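Local coordinates for probable chitinase A (Chromobacterium violaceum, PDB 4TX8), which probably hydrolyses chitin as a family 18 endochitinase that also carries a carbohydrate-binding module, at residues D364-L376 with K383-M395. Numbering follows the deposited sequence. Where two conformers were deposited one is given.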
loop_
_atom_site.group_PDB
_atom_site.type_symbol
_atom_site.label_atom_id
_atom_site.label_comp_id
_atom_site.label_asym_id
_atom_site.label_seq_id
_atom_site.Cartn_x
_atom_site.Cartn_y
_atom_site.Cartn_z
ATOM N N ASP A 364 -15.260 8.630 4.347
ATOM C CA ASP A 364 -15.479 10.049 4.614
ATOM C C ASP A 364 -14.235 10.695 5.216
ATOM O O ASP A 364 -13.840 11.792 4.826
ATOM C CB ASP A 364 -16.673 10.237 5.554
ATOM C CG ASP A 364 -17.037 11.696 5.752
ATOM O OD1 ASP A 364 -17.243 12.403 4.743
ATOM O OD2 ASP A 364 -17.112 12.141 6.916
ATOM N N THR A 365 -13.626 10.005 6.176
ATOM C CA THR A 365 -12.397 10.472 6.811
ATOM C C THR A 365 -11.287 10.663 5.779
ATOM O O THR A 365 -10.582 11.676 5.792
ATOM C CB THR A 365 -11.915 9.489 7.897
ATOM O OG1 THR A 365 -12.759 9.598 9.048
ATOM C CG2 THR A 365 -10.478 9.792 8.299
ATOM N N VAL A 366 -11.139 9.688 4.885
ATOM C CA VAL A 366 -10.149 9.777 3.817
ATOM C C VAL A 366 -10.432 10.995 2.940
ATOM O O VAL A 366 -9.528 11.781 2.651
ATOM C CB VAL A 366 -10.127 8.502 2.945
ATOM C CG1 VAL A 366 -9.257 8.706 1.715
ATOM C CG2 VAL A 366 -9.635 7.306 3.758
ATOM N N ALA A 367 -11.690 11.158 2.537
ATOM C CA ALA A 367 -12.084 12.292 1.703
ATOM C C ALA A 367 -11.757 13.622 2.380
ATOM O O ALA A 367 -11.280 14.555 1.731
ATOM C CB ALA A 367 -13.568 12.217 1.369
ATOM N N LYS A 368 -12.010 13.703 3.684
ATOM C CA LYS A 368 -11.728 14.918 4.446
ATOM C C LYS A 368 -10.239 15.240 4.461
ATOM O O LYS A 368 -9.846 16.393 4.283
ATOM C CB LYS A 368 -12.239 14.786 5.881
ATOM C CG LYS A 368 -13.684 15.214 6.082
ATOM C CD LYS A 368 -14.135 14.932 7.508
ATOM C CE LYS A 368 -13.106 15.422 8.517
ATOM N NZ LYS A 368 -13.351 14.874 9.880
ATOM N N ALA A 369 -9.413 14.220 4.676
ATOM C CA ALA A 369 -7.966 14.405 4.689
ATOM C C ALA A 369 -7.455 14.852 3.318
ATOM O O ALA A 369 -6.568 15.700 3.224
ATOM C CB ALA A 369 -7.266 13.121 5.126
ATOM N N LEU A 370 -8.029 14.290 2.258
ATOM C CA LEU A 370 -7.624 14.634 0.897
ATOM C C LEU A 370 -7.934 16.084 0.537
ATOM O O LEU A 370 -7.053 16.816 0.092
ATOM C CB LEU A 370 -8.295 13.703 -0.113
ATOM C CG LEU A 370 -7.732 12.285 -0.206
ATOM C CD1 LEU A 370 -8.574 11.445 -1.158
ATOM C CD2 LEU A 370 -6.274 12.316 -0.649
ATOM N N THR A 371 -9.188 16.494 0.720
ATOM C CA THR A 371 -9.591 17.856 0.383
ATOM C C THR A 371 -8.865 18.884 1.249
ATOM O O THR A 371 -8.543 19.976 0.784
ATOM C CB THR A 371 -11.111 18.056 0.532
ATOM O OG1 THR A 371 -11.487 17.910 1.909
ATOM C CG2 THR A 371 -11.866 17.043 -0.315
ATOM N N CYS A 372 -8.607 18.529 2.505
ATOM C CA CYS A 372 -7.851 19.396 3.402
ATOM C C CYS A 372 -6.441 19.608 2.868
ATOM O O CYS A 372 -5.966 20.739 2.774
ATOM C CB CYS A 372 -7.796 18.806 4.815
ATOM S SG CYS A 372 -6.743 19.720 5.974
ATOM N N LEU A 373 -5.780 18.513 2.510
ATOM C CA LEU A 373 -4.429 18.583 1.971
ATOM C C LEU A 373 -4.377 19.310 0.627
ATOM O O LEU A 373 -3.482 20.120 0.394
ATOM C CB LEU A 373 -3.842 17.175 1.831
ATOM C CG LEU A 373 -3.367 16.505 3.124
ATOM C CD1 LEU A 373 -3.186 15.005 2.935
ATOM C CD2 LEU A 373 -2.072 17.137 3.610
ATOM N N THR A 374 -5.343 19.038 -0.248
ATOM C CA THR A 374 -5.298 19.563 -1.612
ATOM C C THR A 374 -5.848 20.982 -1.770
ATOM O O THR A 374 -5.362 21.739 -2.608
ATOM C CB THR A 374 -6.069 18.651 -2.594
ATOM O OG1 THR A 374 -7.428 18.510 -2.160
ATOM C CG2 THR A 374 -5.416 17.276 -2.678
ATOM N N THR A 375 -6.864 21.342 -0.988
ATOM C CA THR A 375 -7.535 22.627 -1.181
ATOM C C THR A 375 -7.740 23.427 0.101
ATOM O O THR A 375 -8.424 24.449 0.084
ATOM C CB THR A 375 -8.920 22.447 -1.829
ATOM O OG1 THR A 375 -9.780 21.746 -0.924
ATOM C CG2 THR A 375 -8.817 21.679 -3.139
ATOM N N LEU A 376 -7.167 22.952 1.204
ATOM C CA LEU A 376 -7.265 23.636 2.493
ATOM C C LEU A 376 -8.709 23.758 2.982
ATOM O O LEU A 376 -9.019 24.616 3.807
ATOM C CB LEU A 376 -6.622 25.028 2.412
ATOM C CG LEU A 376 -5.323 25.253 3.189
ATOM C CD1 LEU A 376 -4.319 24.158 2.887
ATOM C CD2 LEU A 376 -4.739 26.620 2.860
ATOM N N LYS A 383 -3.973 21.876 9.897
ATOM C CA LYS A 383 -4.122 22.544 8.609
ATOM C C LYS A 383 -2.770 22.745 7.931
ATOM O O LYS A 383 -1.823 23.212 8.564
ATOM C CB LYS A 383 -4.812 23.898 8.798
ATOM C CG LYS A 383 -5.888 24.220 7.777
ATOM C CD LYS A 383 -6.271 25.692 7.840
ATOM C CE LYS A 383 -7.610 25.950 7.164
ATOM N NZ LYS A 383 -7.912 27.408 7.057
ATOM N N PRO A 384 -2.673 22.395 6.640
ATOM C CA PRO A 384 -1.448 22.665 5.878
ATOM C C PRO A 384 -1.157 24.161 5.808
ATOM O O PRO A 384 -2.093 24.961 5.854
ATOM C CB PRO A 384 -1.762 22.106 4.485
ATOM C CG PRO A 384 -2.882 21.153 4.692
ATOM C CD PRO A 384 -3.684 21.692 5.834
ATOM N N ALA A 385 0.116 24.533 5.710
ATOM C CA ALA A 385 0.490 25.939 5.588
ATOM C C ALA A 385 -0.044 26.496 4.274
ATOM O O ALA A 385 -0.657 27.564 4.237
ATOM C CB ALA A 385 1.995 26.105 5.669
ATOM N N GLN A 386 0.197 25.756 3.199
ATOM C CA GLN A 386 -0.376 26.071 1.900
ATOM C C GLN A 386 -1.025 24.819 1.326
ATOM O O GLN A 386 -0.736 23.707 1.765
ATOM C CB GLN A 386 0.691 26.610 0.946
ATOM C CG GLN A 386 1.957 25.767 0.883
ATOM C CD GLN A 386 2.855 26.150 -0.280
ATOM O OE1 GLN A 386 2.377 26.492 -1.362
ATOM N NE2 GLN A 386 4.164 26.095 -0.061
ATOM N N ALA A 387 -1.909 25.002 0.353
ATOM C CA ALA A 387 -2.563 23.876 -0.293
ATOM C C ALA A 387 -1.559 23.074 -1.110
ATOM O O ALA A 387 -0.587 23.626 -1.626
ATOM C CB ALA A 387 -3.705 24.358 -1.174
ATOM N N TYR A 388 -1.786 21.767 -1.206
ATOM C CA TYR A 388 -0.968 20.908 -2.054
ATOM C C TYR A 388 -1.817 20.286 -3.150
ATOM O O TYR A 388 -2.274 19.148 -3.010
ATOM C CB TYR A 388 -0.295 19.803 -1.242
ATOM C CG TYR A 388 0.400 20.277 0.007
ATOM C CD1 TYR A 388 1.493 21.132 -0.062
ATOM C CD2 TYR A 388 -0.026 19.856 1.257
ATOM C CE1 TYR A 388 2.132 21.560 1.081
ATOM C CE2 TYR A 388 0.606 20.278 2.403
ATOM C CZ TYR A 388 1.682 21.127 2.310
ATOM O OH TYR A 388 2.306 21.543 3.456
ATOM N N PRO A 389 -2.032 21.026 -4.247
ATOM C CA PRO A 389 -2.869 20.523 -5.341
ATOM C C PRO A 389 -2.315 19.253 -5.993
ATOM O O PRO A 389 -3.074 18.531 -6.640
ATOM C CB PRO A 389 -2.889 21.692 -6.339
ATOM C CG PRO A 389 -1.718 22.551 -5.970
ATOM C CD PRO A 389 -1.555 22.399 -4.493
ATOM N N ALA A 390 -1.026 18.977 -5.813
ATOM C CA ALA A 390 -0.414 17.801 -6.424
ATOM C C ALA A 390 -0.159 16.661 -5.433
ATOM O O ALA A 390 0.618 15.755 -5.731
ATOM C CB ALA A 390 0.887 18.188 -7.114
ATOM N N PHE A 391 -0.800 16.704 -4.266
ATOM C CA PHE A 391 -0.697 15.607 -3.301
ATOM C C PHE A 391 -1.064 14.290 -3.986
ATOM O O PHE A 391 -2.093 14.207 -4.653
ATOM C CB PHE A 391 -1.598 15.854 -2.087
ATOM C CG PHE A 391 -1.446 14.825 -1.002
ATOM C CD1 PHE A 391 -0.380 14.883 -0.119
ATOM C CD2 PHE A 391 -2.364 13.794 -0.871
ATOM C CE1 PHE A 391 -0.231 13.931 0.877
ATOM C CE2 PHE A 391 -2.223 12.838 0.124
ATOM C CZ PHE A 391 -1.155 12.908 0.998
ATOM N N ARG A 392 -0.215 13.276 -3.833
ATOM C CA ARG A 392 -0.312 12.071 -4.660
ATOM C C ARG A 392 -1.547 11.215 -4.364
ATOM O O ARG A 392 -2.179 10.708 -5.289
ATOM C CB ARG A 392 0.951 11.218 -4.514
ATOM C CG ARG A 392 0.986 10.006 -5.443
ATOM C CD ARG A 392 0.932 10.411 -6.921
ATOM N NE ARG A 392 2.182 11.020 -7.375
ATOM C CZ ARG A 392 2.500 11.223 -8.651
ATOM N NH1 ARG A 392 1.661 10.866 -9.614
ATOM N NH2 ARG A 392 3.662 11.782 -8.967
ATOM N N GLY A 393 -1.893 11.039 -3.092
ATOM C CA GLY A 393 -3.141 10.369 -2.773
ATOM C C GLY A 393 -3.166 9.361 -1.636
ATOM O O GLY A 393 -2.741 9.651 -0.514
ATOM N N VAL A 394 -3.688 8.171 -1.934
ATOM C CA VAL A 394 -4.035 7.188 -0.911
ATOM C C VAL A 394 -3.504 5.788 -1.227
ATOM O O VAL A 394 -3.613 5.313 -2.360
ATOM C CB VAL A 394 -5.573 7.105 -0.732
ATOM C CG1 VAL A 394 -5.951 6.080 0.334
ATOM C CG2 VAL A 394 -6.154 8.474 -0.387
ATOM N N MET A 395 -2.924 5.136 -0.221
ATOM C CA MET A 395 -2.571 3.722 -0.317
ATOM C C MET A 395 -3.417 2.913 0.656
ATOM O O MET A 395 -3.752 3.398 1.739
ATOM C CB MET A 395 -1.079 3.506 -0.029
ATOM C CG MET A 395 -0.630 2.042 0.032
ATOM S SD MET A 395 -0.898 1.241 1.640
ATOM C CE MET A 395 0.685 1.523 2.447
#
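Leu370 O, in helix 363-375, is gripped by two donors of one residue, Thr374 N and Thr374 OG1, each at 2.8 Å; the hydroxyl sits above the carbonyl plane. That residue also touches the returning chain, for Thr374 CG2, anti to the carbonyl carbon, reaches Phe391 CB and Tyr388 O. The helix belongs to the beta-alpha-beta crossover 345-350/363-375/393-397 of the GH18 TIM barrel, whose last strand pairs in parallel with 108-114 and 345-350. It lies outside the barrel wall, the axes of the short segments 364-375 and 393-395 approaching to 9.6 Å. Their N-to-C directions differ by 143°. The only hydrogen bond across the segments runs from Tyr388 N to Leu373 O, 2.9 Å long and in the carbonyl plane. One residue on, Thr374 CA approaches Tyr388 O at 3.4 Å in a CA-H...O contact.

Phe391 extends with CG anti to its backbone N (chi1 -175°), so that its ring presents one face to Leu373 CD1. This methyl lies 3.7 Å from the centroid and 18° off the normal, a CH-pi contact; the other methyl, CD2, leans on Tyr388 CD2. Toward the barrel, Val394 CG2 meets both Val366 CG1 and Leu370 CD2. Phe347 of strand 345-350 joins this apolar layer, while Ser320 and Val317 of helix 313-325 touch Phe391 and Leu373 respectively.

Past the helix, Leu376 adopts positive phi, and its CD1 packs on Pro384 CB and the backbone of Ala387. The disulfide Cys372-Cys379 links the helix to the intervening loop, and Cys372 SG also rests against Pro384 CD at 3.6 Å.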